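Local coordinates for hydrolase, isochorismatase family (Pseudomonas putida KT2440, PDB 4H17), which probably acts as a hydrolase of the isochorismatase family, in an assembly of two chains, at residues I29-Y35 with F131-V137; E34-L40 with G77-P81; I67-H71 with A85-I89. One frame throughout, in Å; residues are numbered along the deposited sequence.

Three contacts, with centres 9 to 11 Å apart, gather beyond the ends of strands 24-29, 66-71 and 125-131 in the parallel sheet of a Rossmann-like fold. Contact 1 joins the chain leaving strand 24-29 to the start of helix 133-146. Contact 2, nested within the loop that contact 1 closes, packs residues 34-40 against the turn 77-81 and shares E34 and Y35 with contact 1. Contact 3 sets strand 66-71 against the loop residues 85-89, inside the same loop, and its segments alternate along the chain with those of contact 2. All three reach one sulfate, probably from the crystallisation liquor, which is consistent with an anion-binding pocket in this probable hydrolase.

Contact 1 (I29-Y35 with F131-V137); sequences IDAQKEY and FMSHSSV. With SO4 (sulfate ion), chain C.
I29 and F131 are joined through their backbones: F131 N gives its hydrogen to I29 O at 2.9 Å (147° at the hydrogen), just before a cis peptide bond leads into M132, a selenomethionine and the N-cap of helix 133-146. Beyond this, F131 and Y35 lean together. F131 CB rests over one face of the Y35 ring, offset toward its rim and 3.6 Å from CE2, while the two ring planes are inclined at 51°. The edge of the F131 ring meets A31 CA, and M132 CG approaches Y35 CE1 obliquely at 3.7 Å.

With CG anti to its carbonyl carbon (chi1 -63°), Y35 carries its hydroxyl to the sulfate, OH donating to O4 at 2.7 Å. The other segment grips the same ion at the start of the helix. M132 N and S136 N both bind O2, the former at 2.8 Å; S135 OG holds O3, and S136 OG reaches O1 at 2.6 Å. The helix N-terminus would probably favour such an anion. D30 OD2 and F131 O, both acceptors, lie 2.9 Å apart without bonding; K103, a long, weak ion-pair partner of D30, also bonds S136 OG.

Around this buried contact, F131 packs on M45, A48 and I52 of helix 45-61 and on A159 of strand 150-159, V137 touches L153 of that strand, and D30 touches V69 of strand 66-71.

Contact 2 (E34-L40 with G77-P81); sequences EYLSGPL and GRFDP. With EDO (1,2-ethanediol), chain G; SO4 (sulfate ion), chain C.
E34 lies across F79 at about a right angle, its aliphatic part over the ring and its carboxylate carried on to the backbone of the turn. CG stands anti to the backbone N (chi1 179°), which brings it over the centre of the F79 ring, 3.7 Å from the centroid, and the bend at chi2 (71°) then turns the carboxylate toward F79 N and R78. Each carboxylate oxygen has its own donor. F79 N meets OE1 at 2.8 Å in an almost straight bond, coming from above the carboxylate plane. R78 NH1 reaches the syn lone pair of OE2 at 3.1 Å, a salt bridge in which the oxygen lies close to the guanidinium plane although the two flat groups stand 75° apart. P39 covers one face of that guanidinium, with CG 3.3 Å from NH2.

F79 in turn directs its edge at the face of Y35, an offset edge-to-face pair with centroids 5.3 Å apart, and F79 CE2 comes within 3.4 Å of Y35 OH. L40 CD1 adds an apolar touch at F79 CE1. The F79 ring also stacks with H71, and M8 of the second subunit packs on it, while L11 of that subunit reaches P39, L40 and R78.

The arrangement is that of a type II beta turn, G77 to D80, anchored by a glutamate from a facing loop; F79 lies beside the bound sulfates near the subunit interface and probably helps to line an anion-binding pocket.

Contact 3 (I67-H71 with A85-I89); sequences IHVRH and AGQFI. With SO4 (sulfate ion), chain E; SO4 (sulfate ion), chain C.
R70 and F88 pack together where strand 66-71, in the parallel sheet of the Rossmann-like fold, is flanked by the loop that later leads to strand 99-103. Within the sheet this strand runs between 24-29 and 99-103. H68 and R70 direct their side chains to the 85-89 loop, whereas V69, between them, faces the other way.

R70 covers one face of the F88 ring. Its CD sits 3.8 Å from the ring centroid, in a CH-pi contact offset toward the rim, and a bend at chi3 (-70°) then turns the guanidinium flat along the ring: the two planes differ by only 14°. F88 CE2 lies over the middle of the guanidinium, 3.3 Å from R70 CZ, so the charged end as well as the methylene chain has an aromatic surface against it. From there NH1 makes a weak hydrogen bond of 3.3 Å to G86 O, bent to 132° at the hydrogen; the same carbonyl also accepts from Q32 NE2. Toward the start of the strand, H68 CB touches F88 CE1 at 4.2 Å, and the polar end of H68 goes to E98. P94 packs on F88 as well.

H71, the next residue along the strand, whose ring stacks with F79, donates to two sulfates lying at the edge of its imidazole. ND1 gives a nearly straight bond to O4 of the chain E sulfate at 2.8 Å, and NE2 a bent one to O1 of the chain C sulfate at 2.7 Å, the same O1 that is bound by S136 OG.

Contact 1 (I29-Y35 with F131-V137)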
loop_
_atom_site.group_PDB
_atom_site.type_symbol
_atom_site.label_atom_id
_atom_site.label_comp_id
_atom_site.label_asym_id
_atom_site.label_seq_id
_atom_site.Cartn_x
_atom_site.Cartn_y
_atom_site.Cartn_z
ATOM N N ILE A 29 4.345 -15.191 -0.559
ATOM C CA ILE A 29 4.965 -14.226 0.370
ATOM C C ILE A 29 4.779 -14.649 1.820
ATOM O O ILE A 29 3.645 -14.736 2.352
ATOM C CB ILE A 29 4.392 -12.828 0.126
ATOM C CG1 ILE A 29 4.744 -12.350 -1.283
ATOM C CG2 ILE A 29 4.902 -11.841 1.152
ATOM C CD1 ILE A 29 4.129 -11.031 -1.722
ATOM N N ASP A 30 5.901 -14.969 2.478
ATOM C CA ASP A 30 5.974 -15.053 3.920
ATOM C C ASP A 30 5.164 -16.202 4.515
ATOM O O ASP A 30 4.500 -16.011 5.519
ATOM C CB ASP A 30 5.582 -13.720 4.587
ATOM C CG ASP A 30 6.484 -12.546 4.168
ATOM O OD1 ASP A 30 7.653 -12.760 3.738
ATOM O OD2 ASP A 30 5.999 -11.400 4.342
ATOM N N ALA A 31 5.189 -17.374 3.883
ATOM C CA ALA A 31 4.395 -18.504 4.400
ATOM C C ALA A 31 5.172 -19.175 5.543
ATOM O O ALA A 31 5.705 -20.291 5.436
ATOM C CB ALA A 31 4.034 -19.450 3.270
ATOM N N GLN A 32 5.225 -18.451 6.661
ATOM C CA GLN A 32 6.076 -18.800 7.798
ATOM C C GLN A 32 5.306 -19.030 9.095
ATOM O O GLN A 32 4.213 -18.523 9.288
ATOM C CB GLN A 32 7.113 -17.732 8.030
ATOM C CG GLN A 32 8.036 -17.531 6.853
ATOM C CD GLN A 32 8.981 -16.406 7.092
ATOM O OE1 GLN A 32 8.760 -15.257 6.642
ATOM N NE2 GLN A 32 10.095 -16.718 7.789
ATOM N N LYS A 33 5.934 -19.788 9.998
ATOM C CA LYS A 33 5.255 -20.242 11.222
ATOM C C LYS A 33 4.936 -19.108 12.249
ATOM O O LYS A 33 4.016 -19.253 13.084
ATOM C CB LYS A 33 6.041 -21.372 11.896
ATOM C CG LYS A 33 6.184 -22.644 11.114
ATOM C CD LYS A 33 6.836 -23.742 11.955
ATOM C CE LYS A 33 6.864 -25.065 11.249
ATOM N NZ LYS A 33 7.644 -26.030 12.059
ATOM N N GLU A 34 5.640 -17.975 12.155
ATOM C CA GLU A 34 5.358 -16.787 12.947
ATOM C C GLU A 34 3.866 -16.480 12.963
ATOM O O GLU A 34 3.326 -16.116 14.004
ATOM C CB GLU A 34 6.125 -15.594 12.375
ATOM C CG GLU A 34 5.887 -14.290 13.114
ATOM C CD GLU A 34 6.500 -14.217 14.502
ATOM O OE1 GLU A 34 7.705 -14.514 14.656
ATOM O OE2 GLU A 34 5.804 -13.854 15.468
ATOM N N TYR A 35 3.195 -16.726 11.841
ATOM C CA TYR A 35 1.815 -16.326 11.677
ATOM C C TYR A 35 0.802 -17.315 12.244
ATOM O O TYR A 35 -0.425 -17.102 12.058
ATOM C CB TYR A 35 1.524 -16.072 10.208
ATOM C CG TYR A 35 2.303 -14.958 9.570
ATOM C CD1 TYR A 35 2.233 -13.653 10.077
ATOM C CD2 TYR A 35 3.123 -15.189 8.452
ATOM C CE1 TYR A 35 2.931 -12.629 9.465
ATOM C CE2 TYR A 35 3.828 -14.157 7.862
ATOM C CZ TYR A 35 3.731 -12.897 8.362
ATOM O OH TYR A 35 4.478 -11.993 7.610
ATOM N N PHE A 131 1.230 -13.370 3.073
ATOM C CA PHE A 131 1.001 -12.744 4.342
ATOM C C PHE A 131 1.967 -11.627 4.625
ATOM O O PHE A 131 3.140 -11.689 4.196
ATOM C CB PHE A 131 1.156 -13.799 5.466
ATOM C CG PHE A 131 0.464 -15.066 5.132
ATOM C CD1 PHE A 131 -0.924 -15.138 5.166
ATOM C CD2 PHE A 131 1.183 -16.178 4.816
ATOM C CE1 PHE A 131 -1.574 -16.286 4.760
ATOM C CE2 PHE A 131 0.545 -17.370 4.452
ATOM C CZ PHE A 131 -0.850 -17.434 4.454
HETATM N N MSE A 132 1.542 -10.582 5.374
HETATM C CA MSE A 132 0.114 -10.229 5.679
HETATM C C MSE A 132 -0.443 -9.422 4.534
HETATM O O MSE A 132 0.299 -8.702 3.841
HETATM C CB MSE A 132 0.061 -9.380 6.952
HETATM C CG MSE A 132 0.624 -10.127 8.144
HETATM SE SE MSE A 132 0.476 -9.195 9.850
HETATM C CE MSE A 132 1.493 -7.553 9.412
ATOM N N SER A 133 -1.732 -9.546 4.296
ATOM C CA SER A 133 -2.330 -8.946 3.111
ATOM C C SER A 133 -2.091 -7.439 3.078
ATOM O O SER A 133 -1.836 -6.894 1.998
ATOM C CB SER A 133 -3.828 -9.262 3.005
ATOM O OG SER A 133 -4.535 -8.860 4.118
ATOM N N HIS A 134 -2.194 -6.761 4.216
ATOM C CA HIS A 134 -2.152 -5.277 4.258
ATOM C C HIS A 134 -0.725 -4.714 4.248
ATOM O O HIS A 134 -0.533 -3.510 4.103
ATOM C CB HIS A 134 -2.910 -4.706 5.457
ATOM C CG HIS A 134 -2.281 -5.033 6.761
ATOM N ND1 HIS A 134 -2.345 -6.287 7.317
ATOM C CD2 HIS A 134 -1.509 -4.297 7.593
ATOM C CE1 HIS A 134 -1.644 -6.317 8.431
ATOM N NE2 HIS A 134 -1.164 -5.110 8.645
ATOM N N SER A 135 0.267 -5.571 4.493
ATOM C CA SER A 135 1.636 -5.119 4.757
ATOM C C SER A 135 2.594 -5.596 3.653
ATOM O O SER A 135 2.675 -4.957 2.621
ATOM C CB SER A 135 2.072 -5.495 6.182
ATOM O OG SER A 135 3.406 -5.115 6.419
ATOM N N SER A 136 3.214 -6.782 3.776
ATOM C CA SER A 136 4.147 -7.221 2.712
ATOM C C SER A 136 3.469 -7.500 1.348
ATOM O O SER A 136 4.042 -7.219 0.304
ATOM C CB SER A 136 4.997 -8.461 3.094
ATOM O OG SER A 136 6.018 -8.128 4.021
ATOM N N VAL A 137 2.237 -7.990 1.366
ATOM C CA VAL A 137 1.560 -8.355 0.120
ATOM C C VAL A 137 1.175 -7.067 -0.631
ATOM O O VAL A 137 1.608 -6.854 -1.760
ATOM C CB VAL A 137 0.330 -9.238 0.379
ATOM C CG1 VAL A 137 -0.417 -9.492 -0.899
ATOM C CG2 VAL A 137 0.722 -10.589 0.981
HETATM S S SO4 C . 4.314 -8.581 7.063
HETATM O O1 SO4 C . 5.548 -9.012 6.372
HETATM O O2 SO4 C . 3.220 -8.437 6.135
HETATM O O3 SO4 C . 4.582 -7.245 7.645
HETATM O O4 SO4 C . 3.976 -9.445 8.208
#

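Contact 2 (E34-L40 with G77-P81)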
loop_
_atom_site.group_PDB
_atom_site.type_symbol
_atom_site.label_atom_id
_atom_site.label_comp_id
_atom_site.label_asym_id
_atom_site.label_seq_id
_atom_site.Cartn_x
_atom_site.Cartn_y
_atom_site.Cartn_z
ATOM N N GLU A 34 5.640 -17.975 12.155
ATOM C CA GLU A 34 5.358 -16.787 12.947
ATOM C C GLU A 34 3.866 -16.480 12.963
ATOM O O GLU A 34 3.326 -16.116 14.004
ATOM C CB GLU A 34 6.125 -15.594 12.375
ATOM C CG GLU A 34 5.887 -14.290 13.114
ATOM C CD GLU A 34 6.500 -14.217 14.502
ATOM O OE1 GLU A 34 7.705 -14.514 14.656
ATOM O OE2 GLU A 34 5.804 -13.854 15.468
ATOM N N TYR A 35 3.195 -16.726 11.841
ATOM C CA TYR A 35 1.815 -16.326 11.677
ATOM C C TYR A 35 0.802 -17.315 12.244
ATOM O O TYR A 35 -0.425 -17.102 12.058
ATOM C CB TYR A 35 1.524 -16.072 10.208
ATOM C CG TYR A 35 2.303 -14.958 9.570
ATOM C CD1 TYR A 35 2.233 -13.653 10.077
ATOM C CD2 TYR A 35 3.123 -15.189 8.452
ATOM C CE1 TYR A 35 2.931 -12.629 9.465
ATOM C CE2 TYR A 35 3.828 -14.157 7.862
ATOM C CZ TYR A 35 3.731 -12.897 8.362
ATOM O OH TYR A 35 4.478 -11.993 7.610
ATOM N N LEU A 36 1.278 -18.440 12.809
ATOM C CA LEU A 36 0.346 -19.485 13.282
ATOM C C LEU A 36 0.043 -19.374 14.788
ATOM O O LEU A 36 -0.842 -20.068 15.316
ATOM C CB LEU A 36 0.920 -20.857 12.948
ATOM C CG LEU A 36 1.196 -21.264 11.498
ATOM C CD1 LEU A 36 1.795 -22.662 11.328
ATOM C CD2 LEU A 36 -0.046 -21.125 10.648
ATOM N N SER A 37 0.765 -18.514 15.490
ATOM C CA SER A 37 0.593 -18.355 16.915
ATOM C C SER A 37 1.116 -16.978 17.357
ATOM O O SER A 37 1.711 -16.275 16.567
ATOM C CB SER A 37 1.311 -19.487 17.665
ATOM O OG SER A 37 2.716 -19.298 17.593
ATOM N N GLY A 38 0.904 -16.613 18.616
ATOM C CA GLY A 38 1.354 -15.319 19.167
ATOM C C GLY A 38 0.591 -14.089 18.655
ATOM O O GLY A 38 -0.474 -14.221 18.081
ATOM N N PRO A 39 1.144 -12.878 18.882
ATOM C CA PRO A 39 0.496 -11.632 18.484
ATOM C C PRO A 39 0.319 -11.510 16.979
ATOM O O PRO A 39 -0.564 -10.759 16.523
ATOM C CB PRO A 39 1.456 -10.537 19.011
ATOM C CG PRO A 39 2.744 -11.222 19.216
ATOM C CD PRO A 39 2.442 -12.653 19.528
ATOM N N LEU A 40 1.132 -12.216 16.184
ATOM C CA LEU A 40 1.004 -12.152 14.722
ATOM C C LEU A 40 0.194 -13.339 14.172
ATOM O O LEU A 40 0.166 -13.559 12.993
ATOM C CB LEU A 40 2.368 -12.026 14.024
ATOM C CG LEU A 40 3.123 -10.755 14.383
ATOM C CD1 LEU A 40 4.499 -10.878 13.763
ATOM C CD2 LEU A 40 2.375 -9.523 13.859
ATOM N N GLY A 77 14.130 -13.271 17.918
ATOM C CA GLY A 77 13.067 -12.264 17.773
ATOM C C GLY A 77 11.980 -12.716 16.842
ATOM O O GLY A 77 11.740 -13.901 16.651
ATOM N N ARG A 78 11.273 -11.760 16.254
ATOM C CA ARG A 78 10.223 -12.080 15.332
ATOM C C ARG A 78 10.773 -12.691 14.032
ATOM O O ARG A 78 11.830 -12.282 13.549
ATOM C CB ARG A 78 9.379 -10.809 15.071
ATOM C CG ARG A 78 8.645 -10.265 16.309
ATOM C CD ARG A 78 7.505 -11.175 16.727
ATOM N NE ARG A 78 7.054 -10.888 18.086
ATOM C CZ ARG A 78 6.316 -11.705 18.839
ATOM N NH1 ARG A 78 5.889 -12.888 18.386
ATOM N NH2 ARG A 78 5.983 -11.323 20.053
ATOM N N PHE A 79 10.063 -13.679 13.493
ATOM C CA PHE A 79 10.480 -14.460 12.329
ATOM C C PHE A 79 11.887 -15.023 12.508
ATOM O O PHE A 79 12.634 -15.168 11.552
ATOM C CB PHE A 79 10.425 -13.610 11.033
ATOM C CG PHE A 79 9.074 -12.938 10.802
ATOM C CD1 PHE A 79 8.736 -11.742 11.399
ATOM C CD2 PHE A 79 8.107 -13.585 10.006
ATOM C CE1 PHE A 79 7.495 -11.156 11.197
ATOM C CE2 PHE A 79 6.858 -12.996 9.800
ATOM C CZ PHE A 79 6.551 -11.796 10.408
ATOM N N ASP A 80 12.213 -15.382 13.752
ATOM C CA ASP A 80 13.532 -15.864 14.111
ATOM C C ASP A 80 14.067 -16.936 13.137
ATOM O O ASP A 80 13.534 -18.038 13.095
ATOM C CB ASP A 80 13.406 -16.462 15.497
ATOM C CG ASP A 80 14.706 -16.935 16.070
ATOM O OD1 ASP A 80 15.745 -16.890 15.402
ATOM O OD2 ASP A 80 14.643 -17.412 17.229
ATOM N N PRO A 81 15.175 -16.657 12.436
ATOM C CA PRO A 81 15.634 -17.620 11.466
ATOM C C PRO A 81 16.357 -18.812 12.078
ATOM O O PRO A 81 16.599 -19.788 11.383
ATOM C CB PRO A 81 16.537 -16.810 10.584
ATOM C CG PRO A 81 17.122 -15.766 11.520
ATOM C CD PRO A 81 15.965 -15.413 12.408
HETATM C C1 EDO G . 12.186 -7.743 17.738
HETATM O O1 EDO G . 12.645 -8.881 18.503
HETATM C C2 EDO G . 12.560 -7.923 16.296
HETATM O O2 EDO G . 11.880 -9.053 15.722
HETATM S S SO4 C . 4.314 -8.581 7.063
HETATM O O1 SO4 C . 5.548 -9.012 6.372
HETATM O O2 SO4 C . 3.220 -8.437 6.135
HETATM O O3 SO4 C . 4.582 -7.245 7.645
HETATM O O4 SO4 C . 3.976 -9.445 8.208
#

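Contact 3 (I67-H71 with A85-I89)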
loop_
_atom_site.group_PDB
_atom_site.type_symbol
_atom_site.label_atom_id
_atom_site.label_comp_id
_atom_site.label_asym_id
_atom_site.label_seq_id
_atom_site.Cartn_x
_atom_site.Cartn_y
_atom_site.Cartn_z
ATOM N N ILE A 67 8.290 -18.648 -6.786
ATOM C CA ILE A 67 9.165 -17.804 -5.930
ATOM C C ILE A 67 8.601 -17.740 -4.522
ATOM O O ILE A 67 7.432 -17.378 -4.312
ATOM C CB ILE A 67 9.256 -16.390 -6.459
ATOM C CG1 ILE A 67 9.878 -16.392 -7.850
ATOM C CG2 ILE A 67 9.990 -15.532 -5.443
ATOM C CD1 ILE A 67 9.790 -15.070 -8.601
ATOM N N HIS A 68 9.384 -18.193 -3.557
ATOM C CA HIS A 68 9.041 -18.112 -2.150
ATOM C C HIS A 68 9.823 -16.959 -1.505
ATOM O O HIS A 68 11.063 -16.887 -1.609
ATOM C CB HIS A 68 9.431 -19.399 -1.420
ATOM C CG HIS A 68 8.926 -20.656 -2.051
ATOM N ND1 HIS A 68 7.819 -21.322 -1.568
ATOM C CD2 HIS A 68 9.379 -21.388 -3.090
ATOM C CE1 HIS A 68 7.603 -22.399 -2.305
ATOM N NE2 HIS A 68 8.546 -22.472 -3.224
ATOM N N VAL A 69 9.104 -16.096 -0.820
ATOM C CA VAL A 69 9.680 -14.987 -0.081
ATOM C C VAL A 69 9.542 -15.242 1.424
ATOM O O VAL A 69 8.466 -15.642 1.854
ATOM C CB VAL A 69 8.961 -13.677 -0.484
ATOM C CG1 VAL A 69 9.472 -12.523 0.327
ATOM C CG2 VAL A 69 9.091 -13.396 -1.984
ATOM N N ARG A 70 10.578 -14.957 2.216
ATOM C CA ARG A 70 10.495 -14.969 3.657
ATOM C C ARG A 70 11.177 -13.757 4.248
ATOM O O ARG A 70 12.072 -13.160 3.630
ATOM C CB ARG A 70 11.222 -16.195 4.250
ATOM C CG ARG A 70 10.502 -17.508 4.080
ATOM C CD ARG A 70 11.142 -18.583 4.945
ATOM N NE ARG A 70 12.484 -18.981 4.468
ATOM C CZ ARG A 70 13.157 -20.053 4.936
ATOM N NH1 ARG A 70 12.692 -20.780 5.930
ATOM N NH2 ARG A 70 14.337 -20.369 4.407
ATOM N N HIS A 71 10.792 -13.443 5.477
ATOM C CA HIS A 71 11.489 -12.456 6.280
ATOM C C HIS A 71 12.905 -12.899 6.587
ATOM O O HIS A 71 13.153 -14.087 6.890
ATOM C CB HIS A 71 10.796 -12.238 7.596
ATOM C CG HIS A 71 9.538 -11.451 7.517
ATOM N ND1 HIS A 71 9.283 -10.366 8.320
ATOM C CD2 HIS A 71 8.449 -11.618 6.748
ATOM C CE1 HIS A 71 8.105 -9.865 8.015
ATOM N NE2 HIS A 71 7.555 -10.639 7.098
ATOM N N ALA A 85 9.703 -19.824 14.393
ATOM C CA ALA A 85 8.922 -18.773 13.704
ATOM C C ALA A 85 9.418 -18.472 12.285
ATOM O O ALA A 85 8.628 -18.063 11.433
ATOM C CB ALA A 85 8.952 -17.490 14.541
ATOM N N GLY A 86 10.717 -18.639 12.030
ATOM C CA GLY A 86 11.246 -18.416 10.705
ATOM C C GLY A 86 11.020 -19.553 9.711
ATOM O O GLY A 86 11.274 -19.382 8.521
ATOM N N GLN A 87 10.576 -20.718 10.191
ATOM C CA GLN A 87 10.423 -21.890 9.323
ATOM C C GLN A 87 9.233 -21.714 8.387
ATOM O O GLN A 87 8.259 -21.029 8.736
ATOM C CB GLN A 87 10.255 -23.186 10.154
ATOM C CG GLN A 87 11.523 -23.540 10.939
ATOM C CD GLN A 87 11.253 -24.547 12.034
ATOM O OE1 GLN A 87 10.163 -25.076 12.144
ATOM N NE2 GLN A 87 12.244 -24.789 12.869
ATOM N N PHE A 88 9.271 -22.392 7.240
ATOM C CA PHE A 88 8.083 -22.522 6.432
ATOM C C PHE A 88 6.942 -23.210 7.150
ATOM O O PHE A 88 7.136 -24.212 7.897
ATOM C CB PHE A 88 8.386 -23.263 5.122
ATOM C CG PHE A 88 9.222 -22.485 4.179
ATOM C CD1 PHE A 88 8.635 -21.448 3.456
ATOM C CD2 PHE A 88 10.567 -22.780 3.999
ATOM C CE1 PHE A 88 9.392 -20.707 2.578
ATOM C CE2 PHE A 88 11.331 -22.047 3.103
ATOM C CZ PHE A 88 10.726 -21.020 2.408
ATOM N N ILE A 89 5.730 -22.737 6.889
ATOM C CA ILE A 89 4.522 -23.426 7.317
ATOM C C ILE A 89 4.454 -24.847 6.721
ATOM O O ILE A 89 4.699 -25.062 5.563
ATOM C CB ILE A 89 3.274 -22.645 6.851
ATOM C CG1 ILE A 89 3.196 -21.331 7.609
ATOM C CG2 ILE A 89 1.974 -23.460 6.985
ATOM C CD1 ILE A 89 2.177 -20.365 7.043
HETATM S S SO4 E . 12.059 -8.805 9.662
HETATM O O1 SO4 E . 11.103 -7.680 9.351
HETATM O O2 SO4 E . 12.902 -8.314 10.800
HETATM O O3 SO4 E . 12.751 -9.292 8.517
HETATM O O4 SO4 E . 11.191 -9.845 10.273
HETATM S S SO4 C . 4.314 -8.581 7.063
HETATM O O1 SO4 C . 5.548 -9.012 6.372
HETATM O O2 SO4 C . 3.220 -8.437 6.135
HETATM O O3 SO4 C . 4.582 -7.245 7.645
HETATM O O4 SO4 C . 3.976 -9.445 8.208
#